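Local coordinates for MaoC-like dehydratase (Phytophthora Capsici, PDB 3KH8), which probably catalyses the reversible hydration of trans-2-enoyl-CoA to 3-hydroxyacyl-CoA thioesters, as related hydratase 2 enzymes of the hot-dog fold do, at residues L60-G65 / Y87-P92; L71-E76 / G269-F274; Q128-L133 / C253-A258; P217-V222 / P247-L252. All coordinates share one frame; numbering follows the deposited sequence.

Two contacts lie within single halves of a double hot-dog fold; contacts 2 and 3 join the halves. Contact 1 packs helix 56-65 on segment 87-92 in the N-terminal half; contact 4 joins 217-222 to 247-252 in the C-terminal half. Contact 3 lies about 4 Å from the chain's centre, about 11 Å centre to centre from contact 1 and about 16 Å from contact 4, with which it shares helix 251-266. Contact 2 is peripheral, about 23 Å centre to centre from contact 4. Along the chain contacts 1 and 2 alternate, contact 3 falls within the span of contact 2, and contact 4 within that of contact 3. Contacts 1, 2 and 4 also touch the second subunit.

Contact 1 of 4, residues L60-G65 / Y87-P92; sequences LMYAVG and YPVCLP
In the N-terminal half of this double hot-dog fold, an edge-to-face aromatic pair, Tyr62 with Tyr87, holds helix 56-65 against the 3-10 turn 87-90 that runs into helix 91-94. The evidence for the edge-to-face assignment is threefold: the ring centroids are 5.2 Å apart, the ring planes meet at 63°, and the edge of Tyr87 approaches one face of Tyr62. The point of closest contact is Tyr87 CD1 to Tyr62 CG, at 3.4 Å, so the edge lands toward the rim of the face near the ring's root and not over its centre. The Tyr62 ring reaches across because its CG stands anti to the backbone N (chi1 177°) on a residue whose CB already points at the turn. The two side chains then run past each other in opposite directions.

The outer half of the same ring meets backbone. Tyr87 CA sits 4.1 Å from the Tyr62 ring centroid and 25° off the ring normal, which satisfies the geometry of a CH-pi contact. Tyr223 of helix 219-223 touches both Tyr62 and Cys90, so a C-terminal-half helix packs against these two residues. Other residues of helix 56-65 meet the second subunit, Met61 packing on Met61 of that copy. Within the turn Cys90 N bonds to Tyr87 O at 2.8 Å, and Cys90 SG approaches the Tyr62 ring obliquely as a sulfur-aromatic contact, 3.6 Å from Tyr62 CE1.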
# COMPACT_ATOMS: atom_id res chain seq x y z
N LEU A 60 -1.41 -6.60 5.05
CA LEU A 60 -0.67 -6.59 3.78
C LEU A 60 -0.15 -5.19 3.44
O LEU A 60 1.00 -5.04 3.02
CB LEU A 60 -1.54 -7.13 2.64
CG LEU A 60 -2.09 -8.56 2.78
CD1 LEU A 60 -2.99 -8.94 1.61
CD2 LEU A 60 -0.97 -9.58 2.92
N MET A 61 -1.01 -4.18 3.63
CA MET A 61 -0.65 -2.79 3.35
C MET A 61 0.50 -2.31 4.23
O MET A 61 1.36 -1.55 3.78
CB MET A 61 -1.86 -1.87 3.54
CG MET A 61 -3.00 -2.12 2.54
SD MET A 61 -4.44 -1.06 2.83
CE MET A 61 -3.65 0.54 2.94
N TYR A 62 0.49 -2.74 5.49
CA TYR A 62 1.58 -2.45 6.42
C TYR A 62 2.88 -3.13 6.00
O TYR A 62 3.94 -2.50 5.98
CB TYR A 62 1.20 -2.85 7.85
CG TYR A 62 2.33 -2.64 8.84
CD1 TYR A 62 2.71 -1.35 9.23
CD2 TYR A 62 3.04 -3.73 9.36
CE1 TYR A 62 3.76 -1.15 10.13
CE2 TYR A 62 4.10 -3.53 10.27
CZ TYR A 62 4.45 -2.24 10.64
OH TYR A 62 5.49 -2.02 11.53
N ALA A 63 2.80 -4.42 5.68
CA ALA A 63 3.98 -5.19 5.26
C ALA A 63 4.68 -4.54 4.07
O ALA A 63 5.90 -4.35 4.09
CB ALA A 63 3.60 -6.64 4.95
N VAL A 64 3.91 -4.17 3.04
CA VAL A 64 4.49 -3.48 1.88
C VAL A 64 4.98 -2.07 2.25
O VAL A 64 5.98 -1.59 1.71
CB VAL A 64 3.57 -3.48 0.60
CG1 VAL A 64 3.10 -4.89 0.25
CG2 VAL A 64 2.39 -2.53 0.74
N GLY A 65 4.28 -1.43 3.19
CA GLY A 65 4.65 -0.11 3.69
C GLY A 65 6.04 -0.08 4.32
O GLY A 65 6.76 0.89 4.18
N TYR A 87 3.26 -4.41 13.85
CA TYR A 87 2.03 -3.74 13.40
C TYR A 87 1.21 -2.99 14.48
O TYR A 87 0.69 -1.91 14.20
CB TYR A 87 1.13 -4.66 12.56
CG TYR A 87 -0.15 -3.98 12.12
CD1 TYR A 87 -0.12 -2.94 11.19
CD2 TYR A 87 -1.39 -4.35 12.65
CE1 TYR A 87 -1.30 -2.29 10.79
CE2 TYR A 87 -2.56 -3.71 12.26
CZ TYR A 87 -2.51 -2.69 11.33
OH TYR A 87 -3.66 -2.05 10.94
N PRO A 88 1.11 -3.54 15.72
CA PRO A 88 0.35 -2.82 16.75
C PRO A 88 0.68 -1.32 16.93
O PRO A 88 -0.20 -0.57 17.34
CB PRO A 88 0.66 -3.61 18.02
CG PRO A 88 0.81 -4.99 17.54
CD PRO A 88 1.49 -4.89 16.19
N VAL A 89 1.90 -0.89 16.60
CA VAL A 89 2.25 0.54 16.69
C VAL A 89 1.37 1.45 15.83
O VAL A 89 1.27 2.65 16.09
CB VAL A 89 3.75 0.84 16.35
CG1 VAL A 89 4.67 0.04 17.25
CG2 VAL A 89 4.07 0.59 14.86
N CYS A 90 0.76 0.87 14.80
CA CYS A 90 -0.11 1.63 13.90
C CYS A 90 -1.52 1.82 14.45
O CYS A 90 -2.21 2.75 14.06
CB CYS A 90 -0.19 0.94 12.53
SG CYS A 90 1.35 1.01 11.62
N LEU A 91 -1.93 0.93 15.35
CA LEU A 91 -3.32 0.90 15.83
C LEU A 91 -3.81 2.17 16.56
O LEU A 91 -4.97 2.56 16.38
CB LEU A 91 -3.61 -0.37 16.64
CG LEU A 91 -3.53 -1.70 15.88
CD1 LEU A 91 -3.54 -2.88 16.84
CD2 LEU A 91 -4.65 -1.84 14.84
N PRO A 92 -2.94 2.82 17.36
CA PRO A 92 -3.34 4.11 17.94
C PRO A 92 -3.58 5.22 16.91
O PRO A 92 -4.32 6.16 17.20
CB PRO A 92 -2.15 4.48 18.83
CG PRO A 92 -1.51 3.18 19.15
CD PRO A 92 -1.64 2.37 17.90

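Contact 2 of 4, residues L71-E76 / G269-F274; sequences LQFTYE and GDVARF
Gln72 and Gly269 share the one hydrogen bond that spans this contact: Gln72 NE2 donates to Gly269 O over 2.9 Å, with an N-H...O angle of 157°. A CG anti to the backbone N (chi1 172°) and an extended chain beyond it carry the Gln72 amide to Gly269. The carbonyl oxygen lies close to the amide plane of Gln72, but relative to Gly269 the donor stands 50° out of the carbonyl plane, so the bond is fairly straight at the hydrogen while the acceptor is met from above. Gln72 OE1 is 3.4 Å from the same Gly269 O; both are acceptors, and this approach is no bond. Next to it is an apolar touch, Val271 CG1 meeting Phe73 CE1 at 3.6 Å. The methyl comes in at the ring edge, near its plane, and reaches on to Phe73 CZ.

The aromatic ring is itself packed by its neighbour in sequence, since Gln72 CG lies 3.9 Å above the plane of the Phe73 ring, over its centre. Helix 71-74 belongs to the N-terminal half of the double hot-dog fold, whereas 269-274 links the long hot-dog helix 251-266 to strand 274-281 of the C-terminal half, so the pair joins the two halves at the periphery.

Second-shell groups fix both sides. Gln72 NE2 also donates to Lys80 O, and Phe73 makes edge-to-face pairs with Phe84 and Phe263. The opposing segment contains an Asx turn: Ala272 N bonds to Asp270 OD1 at 3.0 Å, meeting the oxygen from above the carboxylate plane.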
# COMPACT_ATOMS: atom_id res chain seq x y z
N LEU A 71 6.58 -13.70 1.60
CA LEU A 71 5.20 -14.18 1.46
C LEU A 71 4.50 -14.45 2.79
O LEU A 71 3.27 -14.36 2.87
CB LEU A 71 5.15 -15.44 0.58
CG LEU A 71 5.69 -15.30 -0.85
CD1 LEU A 71 5.47 -16.60 -1.64
CD2 LEU A 71 5.05 -14.13 -1.57
N GLN A 72 5.27 -14.78 3.83
CA GLN A 72 4.74 -14.93 5.18
C GLN A 72 3.96 -13.67 5.60
O GLN A 72 3.00 -13.76 6.36
CB GLN A 72 5.86 -15.23 6.19
CG GLN A 72 5.41 -15.21 7.65
CD GLN A 72 6.37 -15.91 8.61
OE1 GLN A 72 7.59 -15.88 8.43
NE2 GLN A 72 5.81 -16.53 9.64
N PHE A 73 4.38 -12.51 5.10
CA PHE A 73 3.75 -11.24 5.45
C PHE A 73 2.99 -10.54 4.32
O PHE A 73 2.19 -9.64 4.59
CB PHE A 73 4.79 -10.29 6.06
CG PHE A 73 5.47 -10.84 7.28
CD1 PHE A 73 4.76 -11.03 8.46
CD2 PHE A 73 6.82 -11.20 7.24
CE1 PHE A 73 5.38 -11.56 9.59
CE2 PHE A 73 7.45 -11.73 8.37
CZ PHE A 73 6.72 -11.91 9.55
N THR A 74 3.23 -10.95 3.07
CA THR A 74 2.62 -10.27 1.91
C THR A 74 1.57 -11.10 1.16
O THR A 74 0.91 -10.59 0.26
CB THR A 74 3.68 -9.83 0.88
OG1 THR A 74 4.40 -10.98 0.42
CG2 THR A 74 4.63 -8.81 1.48
N TYR A 75 1.44 -12.38 1.52
CA TYR A 75 0.50 -13.26 0.84
C TYR A 75 -0.42 -13.97 1.83
O TYR A 75 0.02 -14.83 2.60
CB TYR A 75 1.25 -14.26 -0.06
CG TYR A 75 0.35 -15.23 -0.80
CD1 TYR A 75 -0.81 -14.79 -1.44
CD2 TYR A 75 0.67 -16.59 -0.88
CE1 TYR A 75 -1.64 -15.68 -2.13
CE2 TYR A 75 -0.15 -17.48 -1.57
CZ TYR A 75 -1.31 -17.02 -2.19
OH TYR A 75 -2.12 -17.90 -2.87
N GLU A 76 -1.70 -13.61 1.78
CA GLU A 76 -2.71 -14.08 2.73
C GLU A 76 -2.85 -15.61 2.82
O GLU A 76 -3.28 -16.13 3.85
CB GLU A 76 -4.08 -13.43 2.46
CG GLU A 76 -4.73 -13.81 1.12
CD GLU A 76 -4.23 -12.99 -0.06
OE1 GLU A 76 -3.24 -12.24 0.09
OE2 GLU A 76 -4.84 -13.10 -1.15
N GLY A 269 11.34 -17.76 11.19
CA GLY A 269 10.04 -17.81 10.52
C GLY A 269 8.82 -17.90 11.41
O GLY A 269 7.73 -18.20 10.94
N ASP A 270 9.00 -17.63 12.70
CA ASP A 270 7.92 -17.76 13.68
C ASP A 270 7.68 -16.45 14.44
O ASP A 270 8.50 -16.07 15.29
CB ASP A 270 8.22 -18.91 14.64
CG ASP A 270 7.12 -19.15 15.67
OD1 ASP A 270 6.04 -18.52 15.58
OD2 ASP A 270 7.33 -19.99 16.57
N VAL A 271 6.56 -15.79 14.15
CA VAL A 271 6.23 -14.51 14.80
C VAL A 271 6.06 -14.62 16.32
O VAL A 271 6.29 -13.65 17.03
CB VAL A 271 4.98 -13.80 14.17
CG1 VAL A 271 5.26 -13.40 12.73
CG2 VAL A 271 3.71 -14.67 14.28
N ALA A 272 5.69 -15.81 16.81
CA ALA A 272 5.53 -16.02 18.25
C ALA A 272 6.85 -15.85 19.00
O ALA A 272 6.85 -15.61 20.21
CB ALA A 272 4.90 -17.39 18.53
N ARG A 273 7.97 -15.94 18.28
CA ARG A 273 9.30 -15.76 18.87
C ARG A 273 9.70 -14.28 19.06
O ARG A 273 10.63 -13.99 19.81
CB ARG A 273 10.35 -16.53 18.07
CG ARG A 273 10.14 -18.04 18.10
CD ARG A 273 11.22 -18.80 17.33
NE ARG A 273 12.53 -18.65 17.95
CZ ARG A 273 13.68 -19.05 17.39
NH1 ARG A 273 13.69 -19.63 16.20
NH2 ARG A 273 14.82 -18.87 18.04
N PHE A 274 8.99 -13.37 18.40
CA PHE A 274 9.26 -11.92 18.46
C PHE A 274 8.62 -11.35 19.73
O PHE A 274 7.41 -11.12 19.78
CB PHE A 274 8.68 -11.26 17.20
CG PHE A 274 9.16 -9.85 16.93
CD1 PHE A 274 9.94 -9.57 15.81
CD2 PHE A 274 8.78 -8.79 17.76
CE1 PHE A 274 10.35 -8.26 15.52
CE2 PHE A 274 9.19 -7.48 17.49
CZ PHE A 274 9.98 -7.21 16.37

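Contact 3 of 4, residues Q128-L133 / C253-A258; sequences QSVEIL and CSMGVA
Met255 lays its thioether across the aliphatic part of Gln128, the two side chains crossing at about a right angle. The sulfur makes the nearest approach, Met255 SD to Gln128 CG at 3.7 Å, and Met255 SD to Gln128 CB is nearly as short at 3.8 Å. The terminal methyl carries on over the strand: Met255 CE is 3.8 Å from Gln128 O and 4.3 Å from Val130 CG2, a looser apolar touch. This reach depends on an unbent chain, with Met255 chi1, chi2 and chi3 all near 180°.

Met255 projects from helix 251-266, the long hot-dog helix of the C-terminal half, and it also packs on Val279 of strand 274-281. Gln128 and Val130 have CB atoms directed toward the helix from strand 123-132 of the N-terminal half, which pairs antiparallel with strand 274-281 through backbone bonds such as Gln128 with Val279. The methionine therefore rests where the sheets of the two hot-dog halves are continuous.

The amide of Gln128 does not follow its CB toward the helix. A bend at chi2 (66°) turns it away, and Gln128 NE2 bonds to Ser129 O over 3.2 Å, from above the carbonyl plane. Gln128 OE1 accepts a weak hydrogen bond from His125 NE2.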
# COMPACT_ATOMS: atom_id res chain seq x y z
N GLN A 128 10.43 4.51 21.31
CA GLN A 128 9.34 3.57 21.14
C GLN A 128 9.67 2.20 21.72
O GLN A 128 10.76 1.66 21.48
CB GLN A 128 8.95 3.42 19.66
CG GLN A 128 7.69 2.58 19.43
CD GLN A 128 6.44 3.24 20.00
OE1 GLN A 128 6.18 4.41 19.74
NE2 GLN A 128 5.67 2.49 20.78
N SER A 129 8.73 1.65 22.48
CA SER A 129 8.83 0.30 23.00
C SER A 129 7.59 -0.49 22.60
O SER A 129 6.48 0.03 22.65
CB SER A 129 8.97 0.32 24.52
OG SER A 129 8.97 -1.00 25.03
N VAL A 130 7.81 -1.74 22.18
CA VAL A 130 6.73 -2.65 21.83
C VAL A 130 6.96 -3.99 22.50
O VAL A 130 8.00 -4.62 22.31
CB VAL A 130 6.61 -2.85 20.29
CG1 VAL A 130 5.49 -3.82 19.95
CG2 VAL A 130 6.37 -1.52 19.60
N GLU A 131 5.99 -4.41 23.31
CA GLU A 131 6.02 -5.72 23.95
C GLU A 131 4.83 -6.55 23.48
O GLU A 131 3.68 -6.14 23.64
CB GLU A 131 6.00 -5.58 25.48
CG GLU A 131 6.20 -6.90 26.21
CD GLU A 131 6.05 -6.80 27.72
OE1 GLU A 131 5.89 -5.67 28.24
OE2 GLU A 131 6.09 -7.86 28.38
N ILE A 132 5.12 -7.72 22.91
CA ILE A 132 4.08 -8.57 22.35
C ILE A 132 3.76 -9.72 23.31
O ILE A 132 4.59 -10.60 23.54
CB ILE A 132 4.46 -9.12 20.94
CG1 ILE A 132 4.89 -7.98 20.00
CG2 ILE A 132 3.30 -9.93 20.34
CD1 ILE A 132 3.83 -6.88 19.78
N LEU A 133 2.55 -9.69 23.87
CA LEU A 133 2.07 -10.75 24.75
C LEU A 133 1.52 -11.92 23.94
O LEU A 133 1.76 -13.08 24.27
CB LEU A 133 1.00 -10.22 25.72
CG LEU A 133 1.35 -9.23 26.85
CD1 LEU A 133 2.67 -9.57 27.54
CD2 LEU A 133 1.32 -7.77 26.39
N CYS A 253 8.50 3.63 10.49
CA CYS A 253 8.83 2.85 9.29
C CYS A 253 10.28 2.34 9.37
O CYS A 253 10.55 1.16 9.13
CB CYS A 253 8.60 3.67 8.01
SG CYS A 253 8.90 2.76 6.45
N SER A 254 11.20 3.23 9.74
CA SER A 254 12.59 2.85 10.02
C SER A 254 12.67 1.75 11.08
O SER A 254 13.46 0.82 10.96
CB SER A 254 13.40 4.07 10.49
OG SER A 254 13.52 5.02 9.44
N MET A 255 11.84 1.87 12.11
CA MET A 255 11.76 0.85 13.15
C MET A 255 11.27 -0.47 12.56
O MET A 255 11.75 -1.54 12.95
CB MET A 255 10.84 1.31 14.29
CG MET A 255 10.88 0.41 15.53
SD MET A 255 9.82 1.03 16.84
CE MET A 255 10.13 -0.15 18.15
N GLY A 256 10.32 -0.38 11.63
CA GLY A 256 9.83 -1.55 10.90
C GLY A 256 10.93 -2.23 10.10
O GLY A 256 11.05 -3.46 10.12
N VAL A 257 11.74 -1.43 9.41
CA VAL A 257 12.86 -1.94 8.62
C VAL A 257 13.87 -2.69 9.50
O VAL A 257 14.30 -3.79 9.16
CB VAL A 257 13.54 -0.81 7.79
CG1 VAL A 257 14.82 -1.30 7.12
CG2 VAL A 257 12.57 -0.29 6.72
N ALA A 258 14.22 -2.09 10.64
CA ALA A 258 15.09 -2.78 11.61
C ALA A 258 14.45 -4.07 12.13
O ALA A 258 15.11 -5.11 12.22
CB ALA A 258 15.45 -1.85 12.76

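Contact 4 of 4, residues P217-V222 / P247-L252; sequences PHQAQV and PILHGL
Backbones come closest where Ala220 of helix 219-223 passes the extended segment 247-250 at Leu249, with CA atoms 5.5 Å apart. That segment leads into helix 251-266, the long central helix of the C-terminal hot-dog, and His250 occupies its N-cap position. No hydrogen bond crosses between the segments, and the contact rests on packing.

One methyl of the leucine does most of the apolar work. Leu249 CD1 lies 3.8 Å from Ala220 N, 3.9 Å from Gln219 CG and 4.1 Å from Ala220 CB, filling the angle between the helix backbone and its first side chains. Its CG is anti to the backbone N (chi1 -178°), which carries the branch toward helix 219-223 although the CB does not point there.

His250, next in sequence to Leu249, meets the same alanine: His250 CE1 is 3.7 Å from Ala220 O, which lies oblique to the ring. Outside the contact its NE2 bonds to Asp228 O, and its ring stacks on His233 and meets Tyr223 edge-to-face. Asp228 and His233 lie in a Gly-Asp-Tyr-Asn...His sequence that resembles the hydratase 2 motif, so this corner is probably close to the active site. Gln221 NE2 bonds to Ser69 O of the second subunit. Within the contact, Ala220 CB sits in the plane of the His250 ring at its edge, 4.0 Å from His250 ND1.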
# COMPACT_ATOMS: atom_id res chain seq x y z
N PRO A 217 12.26 6.10 -2.75
CA PRO A 217 12.00 7.53 -2.56
C PRO A 217 10.53 7.83 -2.25
O PRO A 217 10.22 8.90 -1.72
CB PRO A 217 12.40 8.15 -3.91
CG PRO A 217 12.51 7.01 -4.86
CD PRO A 217 12.89 5.82 -4.05
N HIS A 218 9.65 6.89 -2.56
CA HIS A 218 8.22 7.06 -2.31
C HIS A 218 7.72 6.20 -1.16
O HIS A 218 6.51 6.00 -1.00
CB HIS A 218 7.43 6.82 -3.60
CG HIS A 218 8.04 7.48 -4.79
ND1 HIS A 218 8.41 6.79 -5.93
CD2 HIS A 218 8.41 8.77 -5.00
CE1 HIS A 218 8.94 7.63 -6.80
NE2 HIS A 218 8.96 8.84 -6.26
N GLN A 219 8.65 5.71 -0.33
CA GLN A 219 8.33 4.80 0.77
C GLN A 219 7.32 5.39 1.76
O GLN A 219 6.44 4.67 2.23
CB GLN A 219 9.61 4.37 1.51
CG GLN A 219 9.43 3.18 2.45
CD GLN A 219 9.46 1.85 1.72
OE1 GLN A 219 8.60 0.99 1.95
NE2 GLN A 219 10.45 1.66 0.85
N ALA A 220 7.45 6.68 2.07
CA ALA A 220 6.52 7.34 2.99
C ALA A 220 5.10 7.44 2.43
O ALA A 220 4.13 7.43 3.18
CB ALA A 220 7.03 8.72 3.40
N GLN A 221 5.00 7.55 1.10
CA GLN A 221 3.69 7.61 0.43
C GLN A 221 2.91 6.32 0.61
O GLN A 221 1.67 6.33 0.64
CB GLN A 221 3.85 7.90 -1.07
CG GLN A 221 4.55 9.22 -1.41
CD GLN A 221 4.47 9.55 -2.89
OE1 GLN A 221 4.11 8.70 -3.71
NE2 GLN A 221 4.80 10.79 -3.25
N VAL A 222 3.64 5.21 0.74
CA VAL A 222 3.02 3.90 0.95
C VAL A 222 2.84 3.64 2.45
O VAL A 222 1.77 3.21 2.89
CB VAL A 222 3.84 2.75 0.30
CG1 VAL A 222 3.09 1.41 0.41
CG2 VAL A 222 4.11 3.06 -1.17
N PRO A 247 10.72 15.90 2.51
CA PRO A 247 10.02 15.17 3.57
C PRO A 247 10.89 14.05 4.17
O PRO A 247 11.72 13.47 3.47
CB PRO A 247 8.82 14.57 2.84
CG PRO A 247 8.55 15.52 1.73
CD PRO A 247 9.91 15.98 1.28
N ILE A 248 10.70 13.78 5.45
CA ILE A 248 11.42 12.68 6.11
C ILE A 248 10.56 11.41 6.18
O ILE A 248 9.33 11.49 6.21
CB ILE A 248 11.91 13.07 7.53
CG1 ILE A 248 10.72 13.36 8.47
CG2 ILE A 248 12.87 14.26 7.46
CD1 ILE A 248 11.07 13.40 9.94
N LEU A 249 11.22 10.25 6.19
CA LEU A 249 10.53 8.98 6.36
C LEU A 249 10.06 8.86 7.81
O LEU A 249 10.75 9.32 8.72
CB LEU A 249 11.45 7.81 5.99
CG LEU A 249 10.91 6.37 6.07
CD1 LEU A 249 9.78 6.12 5.05
CD2 LEU A 249 12.04 5.36 5.87
N HIS A 250 8.89 8.25 8.02
CA HIS A 250 8.36 7.99 9.36
C HIS A 250 9.40 7.24 10.18
O HIS A 250 9.95 6.25 9.71
CB HIS A 250 7.12 7.09 9.29
CG HIS A 250 5.98 7.66 8.50
ND1 HIS A 250 6.03 7.87 7.14
CD2 HIS A 250 4.72 7.99 8.89
CE1 HIS A 250 4.87 8.34 6.72
NE2 HIS A 250 4.06 8.43 7.76
N GLY A 251 9.65 7.71 11.40
CA GLY A 251 10.52 6.99 12.33
C GLY A 251 10.06 5.56 12.58
O GLY A 251 10.89 4.64 12.69
N LEU A 252 8.75 5.35 12.66
CA LEU A 252 8.21 4.01 12.88
C LEU A 252 8.39 3.07 11.69
O LEU A 252 8.43 1.85 11.86
CB LEU A 252 6.73 4.07 13.31
CG LEU A 252 6.49 4.51 14.76
CD1 LEU A 252 4.99 4.74 15.02
CD2 LEU A 252 7.06 3.48 15.75